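Local atomic coordinates of computational Design of Enzyme (Synthetic construct, PDB entry 3TP4), a protein that is a computationally designed enzyme, built to carry an activated serine in a catalytic triad, on what is probably a glycosidase-derived TIM-barrel scaffold. Residues A[32-37]-A[319-324]. Residues are numbered along the deposited sequence; the frame is centred on the assembly and turned at random.
Sequences ILFGHH and METGEN
His37 and Glu320 meet almost flat, ring and carboxylate planes only 9° apart. His37 ND1 donates to Glu320 OE2 over 2.8 Å, the acceptor lying in the plane of the ring; a histidine suits this place because its NE2 can bond Ser70 OG meanwhile, and a carboxylate because it accepts. With its CG anti to the backbone N (chi1 -177°) and an extended chain, Glu320 passes over the Gly35 backbone, CG 3.6 Å from Gly35 C; a glycine suits this place, where Gly35 CA and Glu320 CA are 3.9 Å apart. A water that donates to Glu320 OE1 and weakly accepts from His37 ND1 adds a looser link. Parallel-strand bonds join the backbones, among them Gly35 N to Met319 O and Thr321 N to Gly35 O. On the other face, Thr321 CG2 touches both rings, Phe34 CZ at 4.0 Å and His36 CD2 at 3.9 Å. His36, its ND1 held by Thr39, stands nearly perpendicular to the Asn324 amide; NE2 bonds weakly to OD1, which also accepts from Phe331 N. Apolar Ile32 and selenomethionine Met319 suit their buried position, CD1 against SE. The barrel's first and last strands, 32-37 and 318-321, pair here and close the TIM barrel, whose C-terminal strand ends present a Ser-His-Glu arrangement consistent with the designed catalytic triad.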
# COMPACT_ATOMS: atom_id res chain seq x y z
N ILE A 32 18.19 -5.73 -3.76
CA ILE A 32 17.06 -5.02 -3.19
C ILE A 32 17.05 -3.58 -3.72
O ILE A 32 18.05 -2.86 -3.59
CB ILE A 32 17.07 -5.11 -1.65
CG1 ILE A 32 15.76 -4.54 -1.07
CG2 ILE A 32 18.30 -4.40 -1.08
CD1 ILE A 32 15.51 -4.96 0.39
N LEU A 33 15.96 -3.19 -4.36
CA LEU A 33 15.89 -1.85 -4.94
C LEU A 33 15.83 -0.80 -3.84
O LEU A 33 14.98 -0.86 -2.94
CB LEU A 33 14.65 -1.67 -5.84
CG LEU A 33 14.11 -2.63 -6.92
CD1 LEU A 33 13.66 -1.86 -8.16
CD2 LEU A 33 15.01 -3.77 -7.29
N PHE A 34 16.73 0.18 -3.91
CA PHE A 34 16.66 1.30 -2.98
C PHE A 34 15.64 2.33 -3.46
O PHE A 34 15.66 2.74 -4.62
CB PHE A 34 18.02 1.99 -2.83
CG PHE A 34 17.93 3.28 -2.06
CD1 PHE A 34 17.70 3.25 -0.69
CD2 PHE A 34 18.02 4.51 -2.71
CE1 PHE A 34 17.60 4.44 0.03
CE2 PHE A 34 17.93 5.70 -2.01
CZ PHE A 34 17.73 5.67 -0.64
N GLY A 35 14.75 2.73 -2.56
CA GLY A 35 13.74 3.73 -2.88
C GLY A 35 13.86 4.98 -2.03
O GLY A 35 14.38 4.94 -0.90
N HIS A 36 13.38 6.10 -2.56
CA HIS A 36 13.43 7.36 -1.84
C HIS A 36 12.16 8.15 -2.14
O HIS A 36 11.72 8.24 -3.29
CB HIS A 36 14.66 8.17 -2.25
CG HIS A 36 14.87 9.42 -1.45
ND1 HIS A 36 15.32 10.59 -2.01
CD2 HIS A 36 14.70 9.67 -0.13
CE1 HIS A 36 15.42 11.52 -1.07
NE2 HIS A 36 15.05 10.99 0.08
N HIS A 37 11.57 8.70 -1.09
CA HIS A 37 10.29 9.42 -1.17
C HIS A 37 10.49 10.85 -1.67
O HIS A 37 11.35 11.58 -1.16
CB HIS A 37 9.61 9.42 0.19
CG HIS A 37 8.12 9.57 0.12
ND1 HIS A 37 7.28 8.53 -0.19
CD2 HIS A 37 7.32 10.65 0.32
CE1 HIS A 37 6.03 8.95 -0.18
NE2 HIS A 37 6.03 10.23 0.13
N MSE A 319 13.36 -1.34 -0.59
CA MSE A 319 13.34 -0.67 0.70
C MSE A 319 13.43 0.84 0.46
O MSE A 319 14.40 1.33 -0.11
CB MSE A 319 14.52 -1.14 1.55
CG MSE A 319 15.87 -0.88 0.91
SE MSE A 319 17.28 -1.89 1.82
CE MSE A 319 17.18 -1.07 3.59
N GLU A 320 12.40 1.56 0.90
CA GLU A 320 12.27 2.98 0.61
C GLU A 320 12.47 3.80 1.88
O GLU A 320 11.91 3.47 2.93
CB GLU A 320 10.88 3.27 0.01
CG GLU A 320 10.71 4.74 -0.39
CD GLU A 320 9.25 5.12 -0.63
OE1 GLU A 320 8.43 4.24 -1.00
OE2 GLU A 320 8.92 6.31 -0.47
N THR A 321 13.27 4.85 1.80
CA THR A 321 13.46 5.74 2.95
C THR A 321 12.82 7.10 2.69
O THR A 321 12.36 7.39 1.58
CB THR A 321 14.94 5.88 3.36
OG1 THR A 321 15.03 6.27 4.74
CG2 THR A 321 15.65 6.92 2.50
N GLY A 322 12.79 7.95 3.71
CA GLY A 322 11.92 9.11 3.72
C GLY A 322 12.35 10.33 2.92
O GLY A 322 13.46 10.41 2.38
N GLU A 323 11.46 11.32 2.87
CA GLU A 323 11.66 12.51 2.06
C GLU A 323 12.76 13.44 2.61
O GLU A 323 12.90 13.61 3.82
CB GLU A 323 10.33 13.28 1.96
CG GLU A 323 10.32 14.40 0.92
CD GLU A 323 8.91 14.89 0.61
OE1 GLU A 323 8.03 14.74 1.49
OE2 GLU A 323 8.67 15.41 -0.50
N ASN A 324 13.53 14.04 1.71
CA ASN A 324 14.53 15.02 2.11
C ASN A 324 13.95 16.45 2.13
O ASN A 324 14.15 17.21 1.20
CB ASN A 324 15.74 14.94 1.19
CG ASN A 324 16.75 13.89 1.63
OD1 ASN A 324 16.40 12.94 2.32
ND2 ASN A 324 18.01 14.07 1.25
O HOH W 1 13.29 13.64 -1.02
O HOH W 2 5.98 5.75 -0.90